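Local coordinates for protein ferritin (Pseudo-nitzschia multiseries, PDB 4IWK) that forms a 24-subunit shell of four-helix bundles that binds iron and probably oxidises ferrous iron and stores it as ferric hydroxide, at residues Y23-S27 / M42-S46; G55-F59 / F120-F124; W88-L92 / I135-L139. One frame throughout, in Å; residues are numbered along the deposited sequence.

Interaction 1 (Y23-S27 / M42-S46)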
ATOM      1  N   TYR A  23     -18.626  16.918 -43.574  1.00 15.95           N
ATOM      2  CA  TYR A  23     -18.546  15.682 -42.745  1.00 16.44           C
ATOM      3  C   TYR A  23     -19.792  15.492 -41.945  1.00 17.45           C
ATOM      4  O   TYR A  23     -20.242  14.336 -41.839  1.00 16.50           O
ATOM      5  CB  TYR A  23     -17.301  15.829 -41.809  1.00 16.88           C
ATOM      6  CG  TYR A  23     -16.043  15.332 -42.501  1.00 17.04           C
ATOM      7  CD1 TYR A  23     -14.937  16.155 -42.689  1.00 18.18           C
ATOM      8  CD2 TYR A  23     -15.882  13.963 -42.724  1.00 18.19           C
ATOM      9  CE1 TYR A  23     -13.726  15.676 -43.283  1.00 19.65           C
ATOM     10  CE2 TYR A  23     -14.692  13.442 -43.262  1.00 18.40           C
ATOM     11  CZ  TYR A  23     -13.633  14.301 -43.510  1.00 19.25           C
ATOM     12  OH  TYR A  23     -12.423  13.850 -44.014  1.00 21.22           O
ATOM     13  N   LEU A  24     -20.419  16.592 -41.432  1.00 16.26           N
ATOM     14  CA  LEU A  24     -21.624  16.372 -40.643  1.00 17.78           C
ATOM     15  C   LEU A  24     -22.718  15.884 -41.623  1.00 17.91           C
ATOM     16  O   LEU A  24     -23.484  14.970 -41.282  1.00 15.45           O
ATOM     17  CB  LEU A  24     -22.067  17.708 -40.010  1.00 15.95           C
ATOM     18  CG  LEU A  24     -23.408  17.637 -39.274  1.00 16.05           C
ATOM     19  CD1 LEU A  24     -23.229  16.627 -38.102  1.00 17.81           C
ATOM     20  CD2 LEU A  24     -23.763  18.998 -38.676  1.00 16.87           C
ATOM     21  N   SER A  25     -22.807  16.461 -42.832  1.00 16.53           N
ATOM     22  CA  SER A  25     -23.774  15.958 -43.819  0.50 17.48           C
ATOM     23  C   SER A  25     -23.568  14.445 -44.138  1.00 17.96           C
ATOM     24  O   SER A  25     -24.564  13.696 -44.241  1.00 17.99           O
ATOM     25  CB  SER A  25     -23.741  16.811 -45.105  0.50 17.71           C
ATOM     26  OG  SER A  25     -22.626  16.517 -45.944  0.50 19.21           O
ATOM     27  N   ALA A  26     -22.292  14.024 -44.269  1.00 16.82           N
ATOM     28  CA  ALA A  26     -22.010  12.575 -44.488  1.00 16.44           C
ATOM     29  C   ALA A  26     -22.498  11.742 -43.288  1.00 17.81           C
ATOM     30  O   ALA A  26     -23.071  10.666 -43.472  1.00 17.98           O
ATOM     31  CB  ALA A  26     -20.534  12.348 -44.736  1.00 17.54           C
ATOM     32  N   SER A  27     -22.243  12.229 -42.067  1.00 17.25           N
ATOM     33  CA  SER A  27     -22.714  11.499 -40.872  0.50 16.00           C
ATOM     34  C   SER A  27     -24.234  11.320 -40.900  1.00 18.17           C
ATOM     35  O   SER A  27     -24.782  10.289 -40.509  1.00 18.18           O
ATOM     36  CB  SER A  27     -22.296  12.253 -39.588  0.50 14.44           C
ATOM     37  OG  SER A  27     -23.235  13.265 -39.229  0.50 14.38           O
ATOM     38  N   MET A  42     -17.517   9.923 -39.468  1.00 16.87           N
ATOM     39  CA  MET A  42     -17.750  11.271 -40.093  1.00 17.99           C
ATOM     40  C   MET A  42     -17.956  12.347 -38.980  1.00 19.66           C
ATOM     41  O   MET A  42     -17.469  13.501 -39.136  1.00 19.70           O
ATOM     42  CB  MET A  42     -18.950  11.236 -41.063  1.00 20.11           C
ATOM     43  CG  MET A  42     -18.759  10.259 -42.238  1.00 20.34           C
ATOM     44  SD  MET A  42     -17.342  10.798 -43.248  1.00 24.42           S
ATOM     45  CE  MET A  42     -17.178   9.573 -44.602  1.00 32.48           C
ATOM     46  N   LEU A  43     -18.708  12.017 -37.936  1.00 17.59           N
ATOM     47  CA  LEU A  43     -18.881  12.979 -36.836  1.00 18.58           C
ATOM     48  C   LEU A  43     -17.546  13.386 -36.163  1.00 18.22           C
ATOM     49  O   LEU A  43     -17.362  14.563 -35.880  1.00 20.96           O
ATOM     50  CB  LEU A  43     -19.965  12.379 -35.890  1.00 21.56           C
ATOM     51  CG  LEU A  43     -20.539  13.392 -34.995  1.00 28.12           C
ATOM     52  CD1 LEU A  43     -21.511  14.234 -35.837  1.00 24.53           C
ATOM     53  CD2 LEU A  43     -21.294  12.492 -34.009  1.00 30.47           C
ATOM     54  N   ALA A  44     -16.629  12.417 -35.976  1.00 18.33           N
ATOM     55  CA  ALA A  44     -15.349  12.718 -35.350  1.00 19.63           C
ATOM     56  C   ALA A  44     -14.600  13.645 -36.309  1.00 22.52           C
ATOM     57  O   ALA A  44     -13.984  14.599 -35.844  1.00 19.63           O
ATOM     58  CB  ALA A  44     -14.593  11.401 -35.076  1.00 22.69           C
ATOM     59  N   GLU A  45     -14.609  13.352 -37.612  1.00 18.14           N
ATOM     60  CA  GLU A  45     -13.957  14.286 -38.508  1.00 20.22           C
ATOM     61  C   GLU A  45     -14.624  15.636 -38.597  1.00 17.28           C
ATOM     62  O   GLU A  45     -13.863  16.644 -38.806  1.00 18.70           O
ATOM     63  CB  GLU A  45     -14.007  13.767 -39.946  1.00 21.15           C
ATOM     64  CG  GLU A  45     -13.067  12.596 -40.149  1.00 29.82           C
ATOM     65  CD  GLU A  45     -11.646  13.100 -40.065  1.00 37.86           C
ATOM     66  OE1 GLU A  45     -11.345  14.237 -40.541  1.00 38.53           O
ATOM     67  OE2 GLU A  45     -10.894  12.331 -39.460  1.00 47.53           O
ATOM     68  N   SER A  46     -15.949  15.740 -38.490  1.00 17.70           N
ATOM     69  CA  SER A  46     -16.566  17.072 -38.506  1.00 16.72           C
ATOM     70  C   SER A  46     -15.979  17.892 -37.305  1.00 18.86           C
ATOM     71  O   SER A  46     -15.713  19.086 -37.476  1.00 18.29           O
ATOM     72  CB  SER A  46     -18.076  16.898 -38.269  1.00 16.07           C
ATOM     73  OG  SER A  46     -18.689  18.143 -38.217  1.00 19.32           O
TER

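Interaction 2 (G55-F59 / F120-F124)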
ATOM      1  N   GLY A  55      -7.859  26.549 -34.944  1.00 18.57           N
ATOM      2  CA  GLY A  55      -6.390  26.692 -34.858  1.00 18.96           C
ATOM      3  C   GLY A  55      -5.965  27.851 -35.743  1.00 19.04           C
ATOM      4  O   GLY A  55      -5.100  28.694 -35.369  1.00 18.90           O
ATOM      5  N   PHE A  56      -6.530  27.922 -36.951  1.00 17.11           N
ATOM      6  CA  PHE A  56      -6.214  29.056 -37.896  1.00 16.17           C
ATOM      7  C   PHE A  56      -6.710  30.397 -37.298  1.00 18.34           C
ATOM      8  O   PHE A  56      -5.993  31.399 -37.350  1.00 19.06           O
ATOM      9  CB  PHE A  56      -6.823  28.846 -39.298  1.00 19.63           C
ATOM     10  CG  PHE A  56      -5.960  27.969 -40.176  1.00 20.96           C
ATOM     11  CD1 PHE A  56      -5.873  26.614 -39.994  1.00 23.84           C
ATOM     12  CD2 PHE A  56      -5.081  28.601 -41.069  1.00 21.53           C
ATOM     13  CE1 PHE A  56      -4.966  25.826 -40.762  1.00 24.41           C
ATOM     14  CE2 PHE A  56      -4.198  27.846 -41.797  1.00 23.61           C
ATOM     15  CZ  PHE A  56      -4.127  26.469 -41.672  1.00 21.49           C
ATOM     16  N   VAL A  57      -7.902  30.447 -36.674  1.00 17.64           N
ATOM     17  CA  VAL A  57      -8.409  31.727 -36.119  1.00 17.34           C
ATOM     18  C   VAL A  57      -7.481  32.154 -34.980  1.00 17.02           C
ATOM     19  O   VAL A  57      -7.115  33.369 -34.939  1.00 19.20           O
ATOM     20  CB  VAL A  57      -9.816  31.512 -35.511  1.00 16.48           C
ATOM     21  CG1 VAL A  57     -10.191  32.754 -34.660  1.00 20.42           C
ATOM     22  CG2 VAL A  57     -10.798  31.307 -36.666  1.00 16.22           C
ATOM     23  N   ASP A  58      -7.055  31.214 -34.124  1.00 18.98           N
ATOM     24  CA  ASP A  58      -6.185  31.571 -32.941  1.00 18.34           C
ATOM     25  C   ASP A  58      -4.852  32.141 -33.480  1.00 21.22           C
ATOM     26  O   ASP A  58      -4.431  33.183 -33.025  1.00 19.67           O
ATOM     27  CB  ASP A  58      -5.923  30.297 -32.125  1.00 20.75           C
ATOM     28  CG  ASP A  58      -5.129  30.597 -30.871  1.00 25.00           C
ATOM     29  OD1 ASP A  58      -5.323  31.646 -30.243  1.00 29.92           O
ATOM     30  OD2 ASP A  58      -4.246  29.819 -30.597  1.00 34.91           O
ATOM     31  N   PHE A  59      -4.254  31.465 -34.495  1.00 18.26           N
ATOM     32  CA  PHE A  59      -2.950  32.008 -34.984  1.00 18.46           C
ATOM     33  C   PHE A  59      -3.177  33.343 -35.659  1.00 19.14           C
ATOM     34  O   PHE A  59      -2.389  34.307 -35.438  1.00 18.90           O
ATOM     35  CB  PHE A  59      -2.332  31.031 -36.017  1.00 18.11           C
ATOM     36  CG  PHE A  59      -1.046  31.512 -36.549  1.00 17.19           C
ATOM     37  CD1 PHE A  59       0.130  31.254 -35.848  1.00 18.04           C
ATOM     38  CD2 PHE A  59      -1.035  32.224 -37.728  1.00 18.47           C
ATOM     39  CE1 PHE A  59       1.344  31.712 -36.358  1.00 22.07           C
ATOM     40  CE2 PHE A  59       0.198  32.687 -38.277  1.00 20.80           C
ATOM     41  CZ  PHE A  59       1.390  32.411 -37.547  1.00 21.17           C
ATOM     42  N   PHE A 120       3.910  27.710 -39.346  1.00 16.69           N
ATOM     43  CA  PHE A 120       2.637  27.275 -38.792  1.00 16.87           C
ATOM     44  C   PHE A 120       1.947  26.198 -39.637  1.00 18.07           C
ATOM     45  O   PHE A 120       1.284  25.355 -39.103  1.00 17.77           O
ATOM     46  CB  PHE A 120       1.744  28.558 -38.686  1.00 17.72           C
ATOM     47  CG  PHE A 120       0.314  28.260 -38.225  1.00 18.34           C
ATOM     48  CD1 PHE A 120       0.070  27.921 -36.914  1.00 20.44           C
ATOM     49  CD2 PHE A 120      -0.720  28.301 -39.147  1.00 20.81           C
ATOM     50  CE1 PHE A 120      -1.262  27.624 -36.454  1.00 22.71           C
ATOM     51  CE2 PHE A 120      -2.048  27.979 -38.704  1.00 20.46           C
ATOM     52  CZ  PHE A 120      -2.291  27.643 -37.375  1.00 20.60           C
ATOM     53  N   LEU A 121       2.057  26.339 -40.971  1.00 17.88           N
ATOM     54  CA  LEU A 121       1.358  25.432 -41.883  1.00 17.93           C
ATOM     55  C   LEU A 121       1.980  24.035 -41.908  1.00 19.52           C
ATOM     56  O   LEU A 121       1.291  23.043 -42.238  1.00 18.29           O
ATOM     57  CB  LEU A 121       1.322  25.994 -43.311  1.00 17.72           C
ATOM     58  CG  LEU A 121       0.622  27.344 -43.499  1.00 17.28           C
ATOM     59  CD1 LEU A 121       0.706  27.775 -44.935  1.00 20.00           C
ATOM     60  CD2 LEU A 121      -0.869  27.084 -43.122  1.00 20.40           C
ATOM     61  N   ASN A 122       3.260  23.905 -41.570  1.00 16.97           N
ATOM     62  CA  ASN A 122       3.896  22.588 -41.758  1.00 17.28           C
ATOM     63  C   ASN A 122       3.194  21.383 -41.183  1.00 17.62           C
ATOM     64  O   ASN A 122       2.988  20.372 -41.896  1.00 19.29           O
ATOM     65  CB  ASN A 122       5.398  22.701 -41.315  1.00 17.02           C
ATOM     66  CG  ASN A 122       6.226  23.386 -42.318  1.00 18.34           C
ATOM     67  OD1 ASN A 122       7.311  23.909 -41.920  1.00 25.38           O
ATOM     68  ND2 ASN A 122       5.800  23.538 -43.491  1.00 16.28           N
ATOM     69  N   PRO A 123       2.703  21.417 -39.949  1.00 18.79           N
ATOM     70  CA  PRO A 123       2.013  20.213 -39.442  1.00 20.05           C
ATOM     71  C   PRO A 123       0.707  19.983 -40.136  1.00 20.01           C
ATOM     72  O   PRO A 123       0.281  18.815 -40.216  1.00 19.60           O
ATOM     73  CB  PRO A 123       1.727  20.541 -37.953  1.00 22.57           C
ATOM     74  CG  PRO A 123       2.499  21.808 -37.659  1.00 23.74           C
ATOM     75  CD  PRO A 123       3.128  22.375 -38.895  1.00 18.19           C
ATOM     76  N   PHE A 124       0.098  21.023 -40.679  1.00 18.33           N
ATOM     77  CA  PHE A 124      -1.122  20.792 -41.481  1.00 18.46           C
ATOM     78  C   PHE A 124      -0.786  20.158 -42.816  1.00 17.14           C
ATOM     79  O   PHE A 124      -1.553  19.299 -43.334  1.00 19.06           O
ATOM     80  CB  PHE A 124      -1.847  22.152 -41.759  1.00 17.54           C
ATOM     81  CG  PHE A 124      -2.416  22.787 -40.450  1.00 22.54           C
ATOM     82  CD1 PHE A 124      -3.674  22.371 -39.980  1.00 25.16           C
ATOM     83  CD2 PHE A 124      -1.677  23.660 -39.681  1.00 24.22           C
ATOM     84  CE1 PHE A 124      -4.162  22.888 -38.757  1.00 27.67           C
ATOM     85  CE2 PHE A 124      -2.147  24.215 -38.501  1.00 24.32           C
ATOM     86  CZ  PHE A 124      -3.389  23.814 -38.025  1.00 27.26           C
TER

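Interaction 3 (W88-L92 / I135-L139)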
ATOM      1  N   TRP A  88     -17.967   8.354 -49.511  1.00 18.09           N
ATOM      2  CA  TRP A  88     -16.505   8.359 -49.327  1.00 18.23           C
ATOM      3  C   TRP A  88     -15.756   9.051 -50.457  1.00 20.02           C
ATOM      4  O   TRP A  88     -14.775   9.697 -50.253  1.00 18.86           O
ATOM      5  CB  TRP A  88     -16.038   6.924 -49.150  1.00 19.77           C
ATOM      6  CG  TRP A  88     -16.404   6.386 -47.751  1.00 20.42           C
ATOM      7  CD1 TRP A  88     -17.407   5.544 -47.446  1.00 18.83           C
ATOM      8  CD2 TRP A  88     -15.752   6.727 -46.512  1.00 19.23           C
ATOM      9  NE1 TRP A  88     -17.390   5.267 -46.079  1.00 19.57           N
ATOM     10  CE2 TRP A  88     -16.419   6.037 -45.498  1.00 19.60           C
ATOM     11  CE3 TRP A  88     -14.636   7.556 -46.187  1.00 22.08           C
ATOM     12  CZ2 TRP A  88     -16.018   6.098 -44.160  1.00 19.36           C
ATOM     13  CZ3 TRP A  88     -14.252   7.643 -44.839  1.00 21.62           C
ATOM     14  CH2 TRP A  88     -14.955   6.908 -43.855  1.00 21.02           C
ATOM     15  N   GLN A  89     -16.246   8.911 -51.673  1.00 18.12           N
ATOM     16  CA  GLN A  89     -15.609   9.610 -52.795  1.00 19.71           C
ATOM     17  C   GLN A  89     -15.723  11.140 -52.657  1.00 19.71           C
ATOM     18  O   GLN A  89     -14.757  11.898 -52.867  1.00 19.65           O
ATOM     19  CB  GLN A  89     -16.286   9.108 -54.134  1.00 20.84           C
ATOM     20  CG  GLN A  89     -15.831   9.988 -55.345  1.00 23.14           C
ATOM     21  CD  GLN A  89     -14.347   9.696 -55.735  1.00 28.90           C
ATOM     22  OE1 GLN A  89     -13.936   8.550 -55.664  1.00 33.82           O
ATOM     23  NE2 GLN A  89     -13.552  10.736 -56.071  1.00 30.62           N
ATOM     24  N   SER A  90     -16.887  11.590 -52.193  1.00 18.57           N
ATOM     25  CA  SER A  90     -16.998  13.039 -51.896  1.00 16.64           C
ATOM     26  C   SER A  90     -16.067  13.478 -50.755  1.00 16.90           C
ATOM     27  O   SER A  90     -15.532  14.613 -50.825  1.00 19.30           O
ATOM     28  CB  SER A  90     -18.435  13.396 -51.500  1.00 16.20           C
ATOM     29  OG  SER A  90     -19.300  13.294 -52.662  1.00 19.44           O
ATOM     30  N   ILE A  91     -15.880  12.627 -49.746  1.00 16.53           N
ATOM     31  CA  ILE A  91     -15.005  13.015 -48.615  1.00 18.12           C
ATOM     32  C   ILE A  91     -13.551  13.026 -49.150  1.00 18.37           C
ATOM     33  O   ILE A  91     -12.765  13.904 -48.782  1.00 18.68           O
ATOM     34  CB  ILE A  91     -15.146  12.031 -47.487  1.00 18.72           C
ATOM     35  CG1 ILE A  91     -16.592  12.149 -46.930  1.00 21.93           C
ATOM     36  CG2 ILE A  91     -14.103  12.219 -46.406  1.00 17.62           C
ATOM     37  CD1 ILE A  91     -16.892  13.551 -46.485  1.00 20.90           C
ATOM     38  N   LEU A  92     -13.185  12.093 -50.010  1.00 20.18           N
ATOM     39  CA  LEU A  92     -11.801  12.168 -50.602  1.00 20.38           C
ATOM     40  C   LEU A  92     -11.607  13.476 -51.337  1.00 20.57           C
ATOM     41  O   LEU A  92     -10.605  14.196 -51.120  1.00 19.97           O
ATOM     42  CB  LEU A  92     -11.623  10.982 -51.567  1.00 20.54           C
ATOM     43  CG  LEU A  92     -10.197  11.087 -52.239  1.00 25.96           C
ATOM     44  CD1 LEU A  92      -9.069  10.939 -51.247  1.00 25.42           C
ATOM     45  CD2 LEU A  92     -10.163   9.991 -53.305  1.00 27.11           C
ATOM     46  N   ILE A 135      -8.280   8.220 -46.089  1.00 20.92           N
ATOM     47  CA  ILE A 135      -9.562   8.243 -46.846  0.50 22.17           C
ATOM     48  C   ILE A 135      -9.456   7.432 -48.105  1.00 23.63           C
ATOM     49  O   ILE A 135     -10.359   6.661 -48.419  1.00 23.14           O
ATOM     50  CB  ILE A 135      -9.993   9.677 -47.177  0.50 23.22           C
ATOM     51  CG1 ILE A 135     -10.372  10.313 -45.862  0.50 23.15           C
ATOM     52  CG2 ILE A 135     -11.211   9.700 -48.168  0.50 21.95           C
ATOM     53  CD1 ILE A 135     -10.173  11.797 -45.744  0.50 25.57           C
ATOM     54  N   GLY A 136      -8.326   7.542 -48.819  1.00 22.53           N
ATOM     55  CA  GLY A 136      -8.174   6.805 -50.060  1.00 23.58           C
ATOM     56  C   GLY A 136      -8.195   5.318 -49.709  1.00 24.01           C
ATOM     57  O   GLY A 136      -8.762   4.526 -50.475  1.00 23.93           O
ATOM     58  N   SER A 137      -7.612   4.899 -48.584  1.00 22.89           N
ATOM     59  CA  SER A 137      -7.572   3.469 -48.259  1.00 22.73           C
ATOM     60  C   SER A 137      -8.976   2.974 -47.852  1.00 23.92           C
ATOM     61  O   SER A 137      -9.393   1.891 -48.243  1.00 23.39           O
ATOM     62  CB  SER A 137      -6.601   3.244 -47.077  1.00 26.05           C
ATOM     63  OG  SER A 137      -6.713   1.937 -46.575  1.00 29.43           O
ATOM     64  N   ILE A 138      -9.714   3.774 -47.094  1.00 19.97           N
ATOM     65  CA  ILE A 138     -11.088   3.361 -46.769  1.00 20.53           C
ATOM     66  C   ILE A 138     -11.963   3.249 -48.030  1.00 19.81           C
ATOM     67  O   ILE A 138     -12.739   2.233 -48.185  1.00 21.22           O
ATOM     68  CB  ILE A 138     -11.736   4.386 -45.734  1.00 20.91           C
ATOM     69  CG1 ILE A 138     -11.019   4.281 -44.404  1.00 23.00           C
ATOM     70  CG2 ILE A 138     -13.255   4.050 -45.629  1.00 22.78           C
ATOM     71  CD1 ILE A 138     -11.312   5.444 -43.403  1.00 23.89           C
ATOM     72  N   LEU A 139     -11.864   4.255 -48.909  1.00 20.26           N
ATOM     73  CA  LEU A 139     -12.593   4.260 -50.193  1.00 20.89           C
ATOM     74  C   LEU A 139     -12.242   2.933 -50.929  1.00 23.87           C
ATOM     75  O   LEU A 139     -13.114   2.262 -51.491  1.00 22.36           O
ATOM     76  CB  LEU A 139     -12.252   5.475 -51.030  1.00 21.44           C
ATOM     77  CG  LEU A 139     -12.873   5.498 -52.402  1.00 20.69           C
ATOM     78  CD1 LEU A 139     -14.408   5.505 -52.207  1.00 19.56           C
ATOM     79  CD2 LEU A 139     -12.419   6.823 -53.121  1.00 26.00           C
TER

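Interaction 1 (Y23-S27 / M42-S46)
E45 OE1 is a ligand of a bound iron(III) ion that E48 and E131 also hold, and the aliphatic root of this same glutamate rests on the ring of Y23. E45 CB stands almost straight above the ring centre, 3.3 Å from the Y23 centroid and 11° off its normal, a close CH-pi contact. With CG anti to its own carbonyl carbon (chi1 -72°) and the chain bent at chi2, the glutamate runs alongside the tyrosine in the same direction: E45 CG passes 3.6 Å from Y23 CE2, and the carboxylate carries on to the metal. The phenol makes no hydrogen bond to E45; Y23 OH bonds instead to E95, itself an iron ligand, so the ring supports the CB of one iron-binding glutamate and, through its hydroxyl, probably helps to position another.

M42 crosses the tyrosine at about a right angle, and its SD lies at the ring edge, 3.5 Å from Y23 CD2, in a Met-aromatic contact. Nearer the backbone, M42 CG touches A26 CB at 3.7 Å, and M42 CB sits 3.4 Å from Y23 O. Small residues at A26, S27 and S46 suit the close spacing of the axes, 7.8 Å. On the outer flank L24 and L43 meet through their CD1 atoms, and L54 of a second subunit packs on both, while S46 OG bonds to R50 of that subunit. Helices 3-32 and 36-62 thus form an antiparallel pair of the ferritin bundle, with I91, V87 and W88 of helix 84-111 packed against its inner side.

Interaction 2 (G55-F59 / F120-F124)
F120 overlaps the ring of F59 in an offset stack, the centroids of the two rings 4.2 Å apart and their planes inclined by only 18°. The two side chains slide past each other in opposite directions, which brings each beta carbon over its partner's ring: F59 CB lies 3.8 Å from the F120 centroid, and F120 CB 4.1 Å from that of F59. F120 reaches across with its CG anti to the backbone N (chi1 175°).

The far edge of F120 is directed at F56, with CE2 over the centre of that face, in a T-shaped pair whose centroids are 5.2 Å apart and whose planes stand at 81°. F56 in turn points its own edge at F124, in an edge-to-face pair tilted well short of perpendicular, with F56 CE1 3.6 Å above the centre of the F124 ring. F124 CE2 reaches over the rim of the F120 face remote from F59, so F120 has F59 on one face, the margin of F124 on the other, and F56 at its edge. L121 adds an aliphatic stop at the edge of F56, its CD2 3.6 Å from F56 CZ.

No hydrogen bond crosses this contact. The segment axes are 12.2 Å apart, and the aromatic cluster spans the distance; F120 CZ comes within 3.6 Å of the G55 carbonyl oxygen. The helix is kinked at P123 and F124, proline having no N-H to give to the preceding turn. The cluster lies beside the iron-site residues H52, near F124, and E16, near F56. It joins the antiparallel helices 36-62 and 115-145; L126 of a third subunit packs on F59 and F120, while F56 meets F9 and V13 of helix 3-32 and L102 and L105 of helix 84-111.

Interaction 3 (W88-L92 / I135-L139)
Segments 88-92 and 135-139 run antiparallel, their axes 9.5 Å apart at closest approach and their directions 162° apart. W88 lies opposite L139 and L92 opposite I135, the latter pair with CA atoms 5.9 Å apart. I138 turns CG1 anti to its carbonyl carbon, which leaves CG2 squarely over the six-membered ring of W88, 3.5 Å from the centroid and 2° off the normal, while I138 CD1 reaches the CZ3 and CH2 rim. L139 CD1 packs against the root of the side chain, 3.7 Å from W88 CB. Were W88 cut back to an alanine, I138 would probably lose the face it rests on, and a gap would be likely beside M42 and F30, which also touch the indole.

At the other end, I135 in one of its two conformers lays CG2 against the backbone of L92, 3.5 Å from L92 CA; L92 CD2 reaches back to L139 CD2 at 3.9 Å. Q89 OE1 rests on L139 CD2, but NE2 bonds to E93 on its own helix. No hydrogen bond links the segments: this is apolar packing of helices 84-111 and 115-145 of the ferritin bundle, aliphatic branches fitting an indole face and one another.

In the fold
The three contacts sample different helix pairs of one ferritin four-helix bundle. Interaction 1 joins helices 3-32 and 36-62, interaction 2 helices 36-62 and 115-145, and interaction 3 helices 84-111 and 115-145. Interaction 1 closes first along the chain; the segments of interactions 2 and 3 then alternate. Interactions 1 and 3, with centres about 13 Å apart, meet directly, Y23 touching I91, and M42 touching W88 and I91. Interaction 2 is remote, its centre about 21 Å from that of interaction 1 and 24 Å from that of interaction 3. Iron ligands E16, E45, E49, E95 and E131 come from all four long helices, so packing between these helices is likely to set the frame for the metal sites.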